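Nucleoside-triphosphatase THEP1 (Aquifex aeolicus, PDB 1YE8) hydrolyses nucleoside triphosphates, ATP, GTP, CTP, TTP and UTP among them, to the diphosphate and phosphate, and has no kinase activity. Local coordinates at residues 85-88 and 89-92; 145-148 and 149-153; 158-161 and 162-166. One frame throughout, in Å; residues are numbered along the deposited sequence.

How the contacts relate
All three contacts are local and lie in series along one RecA-like P-loop NTPase domain. Contact 1 sits in helix 77-97, contact 2 in helix 144-150 and the turn out of it, and contact 3 where strand 156-159, an outer strand of the parallel sheet, gives way to the loop before helix 168-175. Contacts 2 and 3 are neighbours, their nearest atoms about 7 Å apart, and both approach the inferred ATP site: the side chain of Arg150 comes within about 7 Å of Gly7, and that of Leu160 within about 7 Å of a bound sodium ion. Contact 1 lies across the chain's centre from contact 3, centres 29 Å apart; from contact 2 it is 21 Å between centres and about 10 Å between nearest atoms, without touching.

Contact 1: residues 85-88 and 89-92; sequences IPIL and ERAY
Ile85 and Glu89 run side by side and point the same way, with CG2 of Ile85 4.0 Å from CG of Glu89. Glu89 CG, beside its own N and anti to the carbonyl carbon (chi1 -65°), lies 3.2 Å from Ile85 O; the chain then bends at chi2. The side chains of Ile87 and Arg90 meet at a slant, CD1 of Ile87 lying 4.1 Å from NH1 of Arg90. The extended Arg90 chain carries its guanidinium out to salt bridges with Glu94 and Glu53. These pairs are spaced as i to i+4 and i to i+3 neighbours on helix 77-97, where i to i+4 bonds (Glu89 N to Ile85 O, 2.9 Å; Ala91 N to Ile87 O, 2.8 Å) run on although it kinks at Pro86, whose N has no hydrogen to give. The helix packs against the domain through Leu88, which touches Phe118 and Leu121 of helix 116-126 as well as Ile103 and Ile105 of strand 102-105, and through Ala91, which meets Ile103 and Ile29. Tyr92 CB comes within 3.4 Å of Leu88 O, while CG anti to the backbone N (chi1 -171°) leads the ring away from Leu88; its OH is hydrogen-bonded to Asp128.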
loop_
_atom_site.group_PDB
_atom_site.type_symbol
_atom_site.label_atom_id
_atom_site.label_comp_id
_atom_site.label_asym_id
_atom_site.label_seq_id
_atom_site.Cartn_x
_atom_site.Cartn_y
_atom_site.Cartn_z
ATOM N N ILE A 85 -7.355 7.444 5.141
ATOM C CA ILE A 85 -8.171 6.833 6.187
ATOM C C ILE A 85 -9.591 6.506 5.701
ATOM O O ILE A 85 -10.046 5.363 5.864
ATOM C CB ILE A 85 -8.132 7.651 7.504
ATOM C CG1 ILE A 85 -6.677 7.801 7.988
ATOM C CG2 ILE A 85 -9.010 6.971 8.575
ATOM C CD1 ILE A 85 -5.916 6.478 8.248
ATOM N N PRO A 86 -10.301 7.455 5.084
ATOM C CA PRO A 86 -11.659 7.114 4.659
ATOM C C PRO A 86 -11.681 6.010 3.602
ATOM O O PRO A 86 -12.567 5.155 3.675
ATOM C CB PRO A 86 -12.245 8.438 4.157
ATOM C CG PRO A 86 -11.116 9.373 4.039
ATOM C CD PRO A 86 -9.998 8.889 4.895
ATOM N N ILE A 87 -10.742 5.989 2.660
ATOM C CA ILE A 87 -10.798 4.924 1.661
ATOM C C ILE A 87 -10.472 3.552 2.269
ATOM O O ILE A 87 -11.088 2.554 1.889
ATOM C CB ILE A 87 -9.947 5.242 0.396
ATOM C CG1 ILE A 87 -10.367 4.331 -0.765
ATOM C CG2 ILE A 87 -8.460 5.079 0.645
ATOM C CD1 ILE A 87 -11.751 4.665 -1.352
ATOM N N LEU A 88 -9.564 3.498 3.246
ATOM C CA LEU A 88 -9.283 2.210 3.891
ATOM C C LEU A 88 -10.409 1.769 4.813
ATOM O O LEU A 88 -10.689 0.577 4.903
ATOM C CB LEU A 88 -7.941 2.222 4.627
ATOM C CG LEU A 88 -6.682 2.211 3.748
ATOM C CD1 LEU A 88 -5.452 1.909 4.594
ATOM C CD2 LEU A 88 -6.753 1.234 2.570
ATOM N N GLU A 89 -11.064 2.709 5.498
ATOM C CA GLU A 89 -12.202 2.331 6.345
ATOM C C GLU A 89 -13.328 1.755 5.482
ATOM O O GLU A 89 -13.958 0.753 5.837
ATOM C CB GLU A 89 -12.716 3.517 7.169
ATOM C CG GLU A 89 -11.714 4.022 8.200
ATOM C CD GLU A 89 -11.721 3.288 9.528
ATOM O OE1 GLU A 89 -12.325 2.206 9.633
ATOM O OE2 GLU A 89 -11.080 3.793 10.486
ATOM N N ARG A 90 -13.581 2.393 4.338
ATOM C CA ARG A 90 -14.551 1.871 3.375
ATOM C C ARG A 90 -14.124 0.498 2.846
ATOM O O ARG A 90 -14.922 -0.444 2.822
ATOM C CB ARG A 90 -14.728 2.842 2.206
ATOM C CG ARG A 90 -15.575 2.295 1.094
ATOM C CD ARG A 90 -15.711 3.203 -0.112
ATOM N NE ARG A 90 -16.104 2.365 -1.227
ATOM C CZ ARG A 90 -15.940 2.650 -2.493
ATOM N NH1 ARG A 90 -15.423 3.827 -2.870
ATOM N NH2 ARG A 90 -16.314 1.743 -3.390
ATOM N N ALA A 91 -12.860 0.390 2.430
ATOM C CA ALA A 91 -12.352 -0.875 1.893
ATOM C C ALA A 91 -12.539 -2.019 2.889
ATOM O O ALA A 91 -12.987 -3.089 2.516
ATOM C CB ALA A 91 -10.893 -0.748 1.503
ATOM N N TYR A 92 -12.244 -1.758 4.163
ATOM C CA TYR A 92 -12.356 -2.768 5.216
ATOM C C TYR A 92 -13.824 -3.148 5.446
ATOM O O TYR A 92 -14.148 -4.348 5.511
ATOM C CB TYR A 92 -11.663 -2.244 6.482
ATOM C CG TYR A 92 -11.511 -3.257 7.597
ATOM C CD1 TYR A 92 -11.196 -4.592 7.326
ATOM C CD2 TYR A 92 -11.654 -2.871 8.929
ATOM C CE1 TYR A 92 -11.040 -5.519 8.345
ATOM C CE2 TYR A 92 -11.490 -3.792 9.953
ATOM C CZ TYR A 92 -11.194 -5.106 9.648
ATOM O OH TYR A 92 -11.040 -6.014 10.668
#

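Contact 2: residues 145-148 and 149-153; sequences LVKE and IRRLP
The short helix 144-150 and the turn out of it form this contact, where Leu145 to Lys147 meet Ile149 to Arg151 before the chain leaves the helix toward strand 156-159 of the RecA-like parallel sheet. Backbone bonds mark the helix end: Arg150 N reaches Val146 O at 2.9 Å, Arg151 N still reaches Lys147 O, and at Arg151 the backbone leaves the helical conformation, Leu152 N closing on Ile149 O at 3.1 Å. On the buried side, Leu145 and Ile149 meet at an angle through their CD1 atoms, 3.9 Å apart. Ile149 continues onto Ile4 of strand 2-6 and Met126 of helix 116-126, so the pair fills part of the interface between this helix, helix 116-126 and the sheet. Val146 and Arg150 instead lie alongside one another, CG1 of Val146 3.5 Å from NH2 of Arg150. The bend of Arg150 at chi3 (-47°) turns its guanidinium back along the helix, where Asp141 binds NE in a salt bridge and the carbonyl of Pro138 accepts from NH2. Glu148 takes the extended form and is held by Arg123 and His127. On the outer side, CG of Lys147 sits 4.3 Å above the guanidinium plane of Arg151, over its centre. A water joins the same two residues, donating to Lys147 O at 3.1 Å and weakly accepting from Arg151 NE at 2.8 Å.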
loop_
_atom_site.group_PDB
_atom_site.type_symbol
_atom_site.label_atom_id
_atom_site.label_comp_id
_atom_site.label_asym_id
_atom_site.label_seq_id
_atom_site.Cartn_x
_atom_site.Cartn_y
_atom_site.Cartn_z
ATOM N N LEU A 145 6.324 -1.895 12.338
ATOM C CA LEU A 145 5.157 -2.444 11.637
ATOM C C LEU A 145 5.542 -3.077 10.284
ATOM O O LEU A 145 4.917 -4.032 9.870
ATOM C CB LEU A 145 4.027 -1.398 11.497
ATOM C CG LEU A 145 2.682 -1.834 10.889
ATOM C CD1 LEU A 145 2.141 -3.162 11.424
ATOM C CD2 LEU A 145 1.653 -0.725 11.098
ATOM N N VAL A 146 6.581 -2.558 9.633
ATOM C CA VAL A 146 7.089 -3.181 8.414
ATOM C C VAL A 146 7.581 -4.601 8.726
ATOM O O VAL A 146 7.249 -5.544 7.996
ATOM C CB VAL A 146 8.204 -2.328 7.747
ATOM C CG1 VAL A 146 8.890 -3.095 6.636
ATOM C CG2 VAL A 146 7.629 -1.004 7.199
ATOM N N LYS A 147 8.339 -4.759 9.818
ATOM C CA LYS A 147 8.827 -6.084 10.229
ATOM C C LYS A 147 7.667 -7.029 10.530
ATOM O O LYS A 147 7.658 -8.188 10.110
ATOM C CB LYS A 147 9.730 -5.967 11.449
ATOM C CG LYS A 147 10.611 -7.198 11.701
ATOM C CD LYS A 147 11.408 -7.061 13.000
ATOM C CE LYS A 147 12.829 -6.591 12.748
ATOM N NZ LYS A 147 13.662 -6.575 13.992
ATOM N N GLU A 148 6.670 -6.502 11.241
ATOM C CA GLU A 148 5.476 -7.244 11.608
ATOM C C GLU A 148 4.752 -7.787 10.373
ATOM O O GLU A 148 4.309 -8.936 10.346
ATOM C CB GLU A 148 4.565 -6.312 12.414
ATOM C CG GLU A 148 3.267 -6.926 12.890
ATOM C CD GLU A 148 2.440 -5.968 13.723
ATOM O OE1 GLU A 148 3.022 -5.237 14.554
ATOM O OE2 GLU A 148 1.200 -5.966 13.561
ATOM N N ILE A 149 4.607 -6.941 9.352
ATOM C CA ILE A 149 3.938 -7.330 8.121
ATOM C C ILE A 149 4.796 -8.303 7.293
ATOM O O ILE A 149 4.278 -9.264 6.717
ATOM C CB ILE A 149 3.488 -6.070 7.291
ATOM C CG1 ILE A 149 2.462 -5.226 8.081
ATOM C CG2 ILE A 149 2.974 -6.484 5.919
ATOM C CD1 ILE A 149 1.404 -6.003 8.863
ATOM N N ARG A 150 6.111 -8.085 7.268
ATOM C CA ARG A 150 6.994 -8.994 6.546
ATOM C C ARG A 150 6.853 -10.429 7.062
ATOM O O ARG A 150 6.888 -11.374 6.276
ATOM C CB ARG A 150 8.442 -8.526 6.642
ATOM C CG ARG A 150 9.372 -9.261 5.677
ATOM C CD ARG A 150 10.852 -8.927 5.840
ATOM N NE ARG A 150 11.061 -7.484 5.942
ATOM C CZ ARG A 150 10.916 -6.617 4.940
ATOM N NH1 ARG A 150 10.648 -7.023 3.701
ATOM N NH2 ARG A 150 11.085 -5.330 5.190
ATOM N N ARG A 151 6.659 -10.571 8.372
ATOM C CA ARG A 151 6.523 -11.897 8.971
ATOM C C ARG A 151 5.071 -12.346 9.205
ATOM O O ARG A 151 4.830 -13.322 9.904
ATOM C CB ARG A 151 7.401 -12.022 10.226
ATOM C CG ARG A 151 6.934 -11.291 11.461
ATOM C CD ARG A 151 7.975 -11.281 12.588
ATOM N NE ARG A 151 9.353 -11.403 12.089
ATOM C CZ ARG A 151 10.444 -11.338 12.850
ATOM N NH1 ARG A 151 10.342 -11.146 14.162
ATOM N NH2 ARG A 151 11.646 -11.470 12.300
ATOM N N LEU A 152 4.102 -11.671 8.588
ATOM C CA LEU A 152 2.691 -12.017 8.766
ATOM C C LEU A 152 2.414 -13.483 8.419
ATOM O O LEU A 152 2.594 -13.877 7.277
ATOM C CB LEU A 152 1.833 -11.103 7.885
ATOM C CG LEU A 152 0.316 -11.148 8.053
ATOM C CD1 LEU A 152 -0.093 -10.669 9.442
ATOM C CD2 LEU A 152 -0.340 -10.319 6.979
ATOM N N PRO A 153 1.986 -14.303 9.388
ATOM C CA PRO A 153 1.676 -15.711 9.086
ATOM C C PRO A 153 0.614 -15.888 7.999
ATOM O O PRO A 153 -0.373 -15.151 7.991
ATOM C CB PRO A 153 1.159 -16.242 10.428
ATOM C CG PRO A 153 1.845 -15.405 11.412
ATOM C CD PRO A 153 1.837 -14.005 10.826
HETATM O O HOH W 1 10.201 -9.893 9.863
#

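Contact 3: residues 158-161 and 162-166; sequences IELT and PENRD
The Asn164 amide bridges two backbone groups where strand 156-159 runs out: OD1 accepts from Thr161 N at 2.8 Å, and ND2 donates to Glu159 O at 3.0 Å. Glu159 O lies close to the amide plane, 11° out of it, and the N-H points at it nearly straight. At the other bond, Thr161 N is tilted 35° from the plane of the OD1 carbonyl. Two bonds from one amide restrain its rotation. CG of Asn164 lies between its own N and carbonyl carbon (chi1 70°), which turns the amide back toward Thr161 N. The chain here leads from strand 156-159, at the edge of the parallel sheet, toward helix 168-175, and resembles a capping box, with Thr161 in the N-cap and Asn164 in the N3 place: in return for the OD1 bond, Thr161 OG1 accepts weak bonds from the backbone N of Asn164 and of Glu163. Thr161 O accepts from Arg165 N at 2.9 Å. Leu160 crosses Asn164 at a slant, its CD1 3.5 Å from OD1, and packs on Val11 of the inferred ATP-binding loop. Pro162 CA lies 3.8 Å above the Arg165 guanidinium, over its centre, and NH1 of Arg165 is hydrogen-bonded to Val11 O.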
loop_
_atom_site.group_PDB
_atom_site.type_symbol
_atom_site.label_atom_id
_atom_site.label_comp_id
_atom_site.label_asym_id
_atom_site.label_seq_id
_atom_site.Cartn_x
_atom_site.Cartn_y
_atom_site.Cartn_z
ATOM N N ILE A 158 6.171 -11.705 -1.727
ATOM C CA ILE A 158 6.806 -11.672 -3.043
ATOM C C ILE A 158 7.883 -10.611 -3.072
ATOM O O ILE A 158 7.619 -9.436 -2.798
ATOM C CB ILE A 158 5.759 -11.420 -4.140
ATOM C CG1 ILE A 158 4.924 -12.693 -4.333
ATOM C CG2 ILE A 158 6.422 -11.026 -5.482
ATOM C CD1 ILE A 158 3.573 -12.456 -4.931
ATOM N N GLU A 159 9.114 -11.029 -3.378
ATOM C CA GLU A 159 10.217 -10.095 -3.578
ATOM C C GLU A 159 10.272 -9.758 -5.043
ATOM O O GLU A 159 10.702 -10.577 -5.878
ATOM C CB GLU A 159 11.550 -10.664 -3.068
ATOM C CG GLU A 159 12.689 -9.643 -3.137
ATOM C CD GLU A 159 13.868 -9.941 -2.221
ATOM O OE1 GLU A 159 13.823 -10.857 -1.382
ATOM O OE2 GLU A 159 14.858 -9.192 -2.308
ATOM N N LEU A 160 9.813 -8.558 -5.374
ATOM C CA LEU A 160 9.716 -8.103 -6.762
ATOM C C LEU A 160 11.095 -7.698 -7.243
ATOM O O LEU A 160 11.795 -6.948 -6.552
ATOM C CB LEU A 160 8.759 -6.912 -6.843
ATOM C CG LEU A 160 8.382 -6.481 -8.261
ATOM C CD1 LEU A 160 7.631 -7.598 -8.987
ATOM C CD2 LEU A 160 7.546 -5.213 -8.229
ATOM N N THR A 161 11.476 -8.187 -8.424
ATOM C CA THR A 161 12.804 -7.909 -8.996
ATOM C C THR A 161 12.692 -7.580 -10.480
ATOM O O THR A 161 11.655 -7.833 -11.092
ATOM C CB THR A 161 13.734 -9.130 -8.860
ATOM O OG1 THR A 161 13.226 -10.191 -9.683
ATOM C CG2 THR A 161 13.736 -9.701 -7.438
ATOM N N PRO A 162 13.765 -7.071 -11.093
ATOM C CA PRO A 162 13.747 -6.872 -12.549
ATOM C C PRO A 162 13.519 -8.178 -13.328
ATOM O O PRO A 162 12.990 -8.119 -14.444
ATOM C CB PRO A 162 15.127 -6.269 -12.832
ATOM C CG PRO A 162 15.519 -5.632 -11.520
ATOM C CD PRO A 162 15.036 -6.621 -10.493
ATOM N N GLU A 163 13.851 -9.321 -12.726
ATOM C CA GLU A 163 13.762 -10.631 -13.386
ATOM C C GLU A 163 12.410 -11.332 -13.258
ATOM O O GLU A 163 12.146 -12.292 -13.989
ATOM C CB GLU A 163 14.843 -11.563 -12.844
ATOM C CG GLU A 163 16.261 -11.147 -13.215
ATOM C CD GLU A 163 16.825 -10.068 -12.300
ATOM O OE1 GLU A 163 16.308 -9.875 -11.179
ATOM O OE2 GLU A 163 17.780 -9.402 -12.714
ATOM N N ASN A 164 11.567 -10.899 -12.317
ATOM C CA ASN A 164 10.225 -11.477 -12.192
ATOM C C ASN A 164 9.094 -10.459 -12.408
ATOM O O ASN A 164 7.928 -10.827 -12.468
ATOM C CB ASN A 164 10.059 -12.264 -10.877
ATOM C CG ASN A 164 10.039 -11.363 -9.637
ATOM O OD1 ASN A 164 9.952 -10.142 -9.740
ATOM N ND2 ASN A 164 10.136 -11.974 -8.473
ATOM N N ARG A 165 9.478 -9.187 -12.515
ATOM C CA ARG A 165 8.610 -8.038 -12.809
ATOM C C ARG A 165 7.487 -8.324 -13.821
ATOM O O ARG A 165 6.315 -7.989 -13.595
ATOM C CB ARG A 165 9.521 -6.936 -13.381
ATOM C CG ARG A 165 8.975 -5.555 -13.409
ATOM C CD ARG A 165 10.018 -4.538 -13.054
ATOM N NE ARG A 165 11.056 -4.406 -14.074
ATOM C CZ ARG A 165 12.175 -3.719 -13.888
ATOM N NH1 ARG A 165 12.394 -3.113 -12.729
ATOM N NH2 ARG A 165 13.085 -3.640 -14.857
ATOM N N ASP A 166 7.870 -8.935 -14.939
ATOM C CA ASP A 166 6.989 -9.067 -16.096
ATOM C C ASP A 166 6.232 -10.389 -16.127
ATOM O O ASP A 166 5.410 -10.606 -17.013
ATOM C CB ASP A 166 7.793 -8.878 -17.387
ATOM C CG ASP A 166 8.430 -7.493 -17.484
ATOM O OD1 ASP A 166 7.728 -6.487 -17.225
ATOM O OD2 ASP A 166 9.623 -7.316 -17.810
#